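Local coordinates for muramidase (Trichobolus zukalii, PDB 6ZMV), which probably hydrolyses the glycosidic bonds of the peptidoglycan sugar backbone in bacterial cell walls, as a fungal GH25 muramidase (lysozyme), at residues V14-A24 and N181-D189. Residues are numbered along the deposited sequence; the frame is centred on the assembly and turned at random.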
ATOM      1  N   VAL A  14     -10.635 -15.208   5.547  1.00  6.49           N
ATOM      2  CA  VAL A  14      -9.704 -15.511   4.423  1.00  5.41           C
ATOM      3  C   VAL A  14      -8.975 -16.834   4.711  1.00  5.59           C
ATOM      4  O   VAL A  14      -8.440 -16.945   5.802  1.00  6.37           O
ATOM      5  CB  VAL A  14      -8.713 -14.355   4.176  1.00  5.54           C
ATOM      6  CG1 VAL A  14      -7.674 -14.742   3.147  1.00  6.59           C
ATOM      7  CG2 VAL A  14      -9.426 -13.109   3.661  1.00  7.02           C
ATOM      8  N   ASN A  15      -8.856 -17.717   3.727  1.00  5.13           N
ATOM      9  CA  ASN A  15      -8.056 -18.944   3.856  1.00  5.32           C
ATOM     10  C   ASN A  15      -6.632 -18.622   3.441  1.00  4.54           C
ATOM     11  O   ASN A  15      -6.229 -18.797   2.292  1.00  5.82           O
ATOM     12  CB  ASN A  15      -8.671 -20.025   2.985  1.00  5.80           C
ATOM     13  CG  ASN A  15      -8.022 -21.384   3.064  1.00  6.78           C
ATOM     14  OD1 ASN A  15      -8.424 -22.340   2.335  1.00 13.22           O
ATOM     15  ND2 ASN A  15      -7.002 -21.470   3.848  1.00  5.08           N
ATOM     16  N   TYR A  16      -5.862 -18.142   4.399  1.00  5.18           N
ATOM     17  CA  TYR A  16      -4.503 -17.639   4.153  1.00  4.97           C
ATOM     18  C   TYR A  16      -3.640 -18.776   3.572  1.00  5.25           C
ATOM     19  O   TYR A  16      -2.826 -18.599   2.670  1.00  5.38           O
ATOM     20  CB  TYR A  16      -3.836 -17.086   5.394  1.00  5.89           C
ATOM     21  CG  TYR A  16      -4.719 -16.116   6.137  1.00  5.40           C
ATOM     22  CD1 TYR A  16      -4.901 -14.819   5.702  1.00  6.47           C
ATOM     23  CD2 TYR A  16      -5.445 -16.501   7.243  1.00  5.34           C
ATOM     24  CE1 TYR A  16      -5.789 -13.948   6.331  1.00  5.95           C
ATOM     25  CE2 TYR A  16      -6.365 -15.670   7.880  1.00  4.69           C
ATOM     26  CZ  TYR A  16      -6.584 -14.394   7.395  1.00  4.96           C
ATOM     27  OH  TYR A  16      -7.502 -13.627   8.007  1.00  5.97           O
ATOM     28  N   ALA A  17      -3.766 -19.950   4.184  1.00  5.86           N
ATOM     29  CA  ALA A  17      -2.972 -21.123   3.767  1.00  6.53           C
ATOM     30  C   ALA A  17      -3.334 -21.553   2.354  1.00  5.48           C
ATOM     31  O   ALA A  17      -2.455 -21.930   1.555  1.00  6.95           O
ATOM     32  CB  ALA A  17      -3.134 -22.265   4.724  1.00  7.20           C
ATOM     33  N   GLY A  18      -4.618 -21.494   2.036  1.00  5.17           N
ATOM     34  CA  GLY A  18      -5.041 -21.814   0.662  1.00  6.34           C
ATOM     35  C   GLY A  18      -4.436 -20.822  -0.311  1.00  6.66           C
ATOM     36  O   GLY A  18      -3.992 -21.209  -1.378  1.00  7.40           O
ATOM     37  N   ALA A  19      -4.425 -19.544   0.038  1.00  5.10           N
ATOM     38  CA  ALA A  19      -3.811 -18.518  -0.817  1.00  6.00           C
ATOM     39  C   ALA A  19      -2.330 -18.861  -1.032  1.00  5.70           C
ATOM     40  O   ALA A  19      -1.877 -18.892  -2.188  1.00  5.45           O
ATOM     41  CB  ALA A  19      -3.995 -17.151  -0.200  1.00  5.78           C
ATOM     42  N   TYR A  20      -1.579 -19.137   0.030  1.00  5.85           N
ATOM     43  CA  TYR A  20      -0.157 -19.502  -0.085  1.00  6.32           C
ATOM     44  C   TYR A  20      -0.037 -20.760  -0.997  1.00  6.31           C
ATOM     45  O   TYR A  20       0.781 -20.799  -1.924  1.00  7.61           O
ATOM     46  CB  TYR A  20       0.444 -19.762   1.300  1.00  5.83           C
ATOM     47  CG  TYR A  20       1.908 -20.081   1.229  1.00  6.21           C
ATOM     48  CD1 TYR A  20       2.315 -21.370   0.902  1.00  8.20           C
ATOM     49  CD2 TYR A  20       2.878 -19.107   1.400  1.00  6.46           C
ATOM     50  CE1 TYR A  20       3.667 -21.685   0.780  1.00  8.43           C
ATOM     51  CE2 TYR A  20       4.233 -19.412   1.302  1.00  7.35           C
ATOM     52  CZ  TYR A  20       4.625 -20.709   0.935  1.00  9.62           C
ATOM     53  OH  TYR A  20       5.936 -21.020   0.782  1.00 12.91           O
ATOM     54  N   ASN A  21      -0.843 -21.762  -0.743  1.00  6.01           N
ATOM     55  CA  ASN A  21      -0.664 -23.037  -1.471  1.00  8.15           C
ATOM     56  C   ASN A  21      -0.953 -22.782  -2.950  1.00  8.30           C
ATOM     57  O   ASN A  21      -0.370 -23.455  -3.797  1.00 12.44           O
ATOM     58  CB  ASN A  21      -1.565 -24.141  -0.937  1.00  9.53           C
ATOM     59  CG  ASN A  21      -1.150 -24.602   0.435  1.00 12.22           C
ATOM     60  OD1 ASN A  21       0.005 -24.456   0.813  1.00 15.19           O
ATOM     61  ND2 ASN A  21      -2.078 -25.195   1.157  1.00 15.75           N
ATOM     62  N   SER A  22      -1.839 -21.853  -3.290  1.00  8.00           N
ATOM     63  CA  SER A  22      -2.169 -21.497  -4.689  1.00  9.54           C
ATOM     64  C   SER A  22      -1.115 -20.629  -5.346  1.00  9.44           C
ATOM     65  O   SER A  22      -1.242 -20.381  -6.546  1.00 12.39           O
ATOM     66  CB  SER A  22      -3.531 -20.799  -4.749  1.00  9.45           C
ATOM     67  OG  SER A  22      -3.427 -19.400  -4.401  1.00 11.91           O
ATOM     68  N   GLY A  23      -0.147 -20.130  -4.577  1.00  7.73           N
ATOM     69  CA  GLY A  23       1.007 -19.403  -5.143  1.00  8.01           C
ATOM     70  C   GLY A  23       1.175 -18.017  -4.573  1.00  7.88           C
ATOM     71  O   GLY A  23       2.149 -17.357  -4.936  1.00  7.89           O
ATOM     72  N   ALA A  24       0.233 -17.522  -3.784  1.00  5.99           N
ATOM     73  CA  ALA A  24       0.420 -16.181  -3.205  1.00  5.53           C
ATOM     74  C   ALA A  24       1.639 -16.217  -2.296  1.00  4.74           C
ATOM     75  O   ALA A  24       1.806 -17.175  -1.506  1.00  5.36           O
ATOM     76  CB  ALA A  24      -0.775 -15.689  -2.417  1.00  6.63           C
ATOM     77  N   ASN A 181      -6.446  -6.548 -10.645  1.00  5.69           N
ATOM     78  CA  ASN A 181      -7.906  -6.743 -10.636  1.00  6.49           C
ATOM     79  C   ASN A 181      -8.421  -6.646  -9.200  1.00  5.67           C
ATOM     80  O   ASN A 181      -7.638  -6.562  -8.245  1.00  5.24           O
ATOM     81  CB  ASN A 181      -8.320  -8.013 -11.368  1.00  7.77           C
ATOM     82  CG  ASN A 181      -8.060  -9.329 -10.682  1.00  7.20           C
ATOM     83  OD1 ASN A 181      -7.687 -10.334 -11.320  1.00 12.29           O
ATOM     84  ND2 ASN A 181      -8.262  -9.373  -9.404  1.00  3.88           N
ATOM     85  N   ASP A 182      -9.736  -6.555  -9.084  1.00  6.83           N
ATOM     86  CA  ASP A 182     -10.419  -6.412  -7.792  1.00  7.25           C
ATOM     87  C   ASP A 182     -11.142  -7.706  -7.448  1.00  7.60           C
ATOM     88  O   ASP A 182     -12.133  -7.631  -6.721  1.00  9.22           O
ATOM     89  CB  ASP A 182     -11.309  -5.170  -7.763  1.00  8.95           C
ATOM     90  CG  ASP A 182     -12.403  -5.135  -8.803  1.00 13.51           C
ATOM     91  OD1 ASP A 182     -12.484  -6.071  -9.576  1.00 14.36           O
ATOM     92  OD2 ASP A 182     -13.162  -4.119  -8.811  1.00 19.03           O
ATOM     93  N   LYS A 183     -10.665  -8.853  -7.958  0.50  7.27           N
ATOM     94  CA  LYS A 183     -11.382 -10.173  -7.938  0.50  9.10           C
ATOM     95  C   LYS A 183     -10.439 -11.309  -7.532  0.50  8.27           C
ATOM     96  O   LYS A 183     -10.490 -12.367  -8.143  0.50 10.41           O
ATOM     97  CB  LYS A 183     -11.978 -10.528  -9.307  0.50 11.34           C
ATOM     98  CG  LYS A 183     -12.950  -9.513  -9.881  0.50 14.17           C
ATOM     99  N   TYR A 184      -9.577 -11.115  -6.535  1.00  6.25           N
ATOM    100  CA  TYR A 184      -8.707 -12.230  -6.105  1.00  6.42           C
ATOM    101  C   TYR A 184      -9.579 -13.393  -5.591  1.00  6.93           C
ATOM    102  O   TYR A 184     -10.548 -13.177  -4.836  1.00  6.96           O
ATOM    103  CB  TYR A 184      -7.740 -11.752  -5.020  1.00  5.54           C
ATOM    104  CG  TYR A 184      -6.759 -12.826  -4.625  1.00  5.17           C
ATOM    105  CD1 TYR A 184      -5.837 -13.265  -5.561  1.00  6.06           C
ATOM    106  CD2 TYR A 184      -6.714 -13.346  -3.346  1.00  5.17           C
ATOM    107  CE1 TYR A 184      -4.955 -14.259  -5.245  1.00  7.01           C
ATOM    108  CE2 TYR A 184      -5.774 -14.309  -3.006  1.00  5.06           C
ATOM    109  CZ  TYR A 184      -4.905 -14.779  -3.963  1.00  4.83           C
ATOM    110  OH  TYR A 184      -4.009 -15.786  -3.658  1.00  7.86           O
ATOM    111  N   ALA A 185      -9.200 -14.627  -5.906  1.00  7.04           N
ATOM    112  CA  ALA A 185     -10.065 -15.800  -5.626  1.00  8.19           C
ATOM    113  C   ALA A 185     -10.419 -15.940  -4.136  1.00  6.47           C
ATOM    114  O   ALA A 185     -11.531 -16.278  -3.790  1.00  8.93           O
ATOM    115  CB  ALA A 185      -9.442 -17.052  -6.150  1.00 12.34           C
ATOM    116  N   TYR A 186      -9.491 -15.626  -3.240  1.00  6.99           N
ATOM    117  CA  TYR A 186      -9.690 -15.823  -1.789  1.00  6.20           C
ATOM    118  C   TYR A 186     -10.327 -14.607  -1.161  1.00  5.96           C
ATOM    119  O   TYR A 186     -10.625 -14.628   0.036  1.00  8.07           O
ATOM    120  CB  TYR A 186      -8.370 -16.145  -1.095  1.00  6.14           C
ATOM    121  CG  TYR A 186      -7.903 -17.539  -1.399  1.00  5.14           C
ATOM    122  CD1 TYR A 186      -8.421 -18.616  -0.699  1.00  5.72           C
ATOM    123  CD2 TYR A 186      -7.075 -17.797  -2.464  1.00  6.08           C
ATOM    124  CE1 TYR A 186      -8.110 -19.927  -1.025  1.00  6.23           C
ATOM    125  CE2 TYR A 186      -6.719 -19.091  -2.774  1.00  6.26           C
ATOM    126  CZ  TYR A 186      -7.289 -20.148  -2.088  1.00  5.19           C
ATOM    127  OH  TYR A 186      -6.962 -21.419  -2.449  1.00  7.19           O
ATOM    128  N   GLY A 187     -10.594 -13.570  -1.987  1.00  6.97           N
ATOM    129  CA  GLY A 187     -11.137 -12.318  -1.523  1.00  6.02           C
ATOM    130  C   GLY A 187     -10.156 -11.198  -1.743  1.00  5.67           C
ATOM    131  O   GLY A 187      -8.918 -11.355  -1.679  1.00  7.22           O
ATOM    132  N   GLY A 188     -10.707  -9.999  -1.920  1.00  4.94           N
ATOM    133  CA  GLY A 188      -9.905  -8.796  -2.093  1.00  4.37           C
ATOM    134  C   GLY A 188      -9.397  -8.631  -3.512  1.00  4.28           C
ATOM    135  O   GLY A 188     -10.029  -9.096  -4.491  1.00  5.59           O
ATOM    136  N   ASP A 189      -8.282  -7.912  -3.645  1.00  4.42           N
ATOM    137  CA  ASP A 189      -7.731  -7.501  -4.954  1.00  4.47           C
ATOM    138  C   ASP A 189      -6.496  -8.317  -5.260  1.00  4.65           C
ATOM    139  O   ASP A 189      -5.774  -8.723  -4.338  1.00  4.53           O
ATOM    140  CB  ASP A 189      -7.387  -6.020  -4.946  1.00  5.91           C
ATOM    141  CG  ASP A 189      -8.524  -5.142  -4.467  1.00  7.65           C
ATOM    142  OD1 ASP A 189      -9.624  -5.293  -4.977  1.00  9.80           O
ATOM    143  OD2 ASP A 189      -8.310  -4.373  -3.433  1.00  9.33           O
TER
HETATM  144  O   HOH W   1     -10.674 -16.994   1.485  1.00  8.21           O
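Tyr186 lies against the short helix 16-21 from a type I beta turn, Tyr184 to Gly187, where the two backbones come closest at Val14 and Tyr186, with CA atoms 6.2 Å apart. With CG anti to its carbonyl carbon (chi1 -73°), the Tyr186 ring spreads over the helix backbone. One face receives CA and N of Ala19, CA standing 3.6 Å from CE2, and the Ala19 methyl makes a CH-pi contact there, its CB 4.3 Å from the ring centroid. Farther out, Tyr186 CZ rests 3.4 Å from Gly18 C, where the lack of a side chain lets the ring settle directly on the main chain. Tyr184, with CG anti to its backbone N (chi1 -176°), brings its hydroxyl up against two neighbouring methyls, OH being 3.5 Å from CB of Ala24 and 3.7 Å from CB of Ala19. Ser22 borders both tyrosines, and its OG donates to the Ala19 carbonyl O (2.7 Å), which takes Ala24 N from the opposite face of its plane, tying the Schellman end at Gly23 together. A water bridges the backbones, accepting from Asn15 N and donating to Tyr186 O. In this GH25 barrel-like domain the contact joins the helix linking parallel strands 2-7 and 26-33 to the loop between antiparallel strands 177-181 and 189-193; underneath, Phe5 of strand 2-7 stacks on Tyr184 and touches Val14, Ala19 and Ala24.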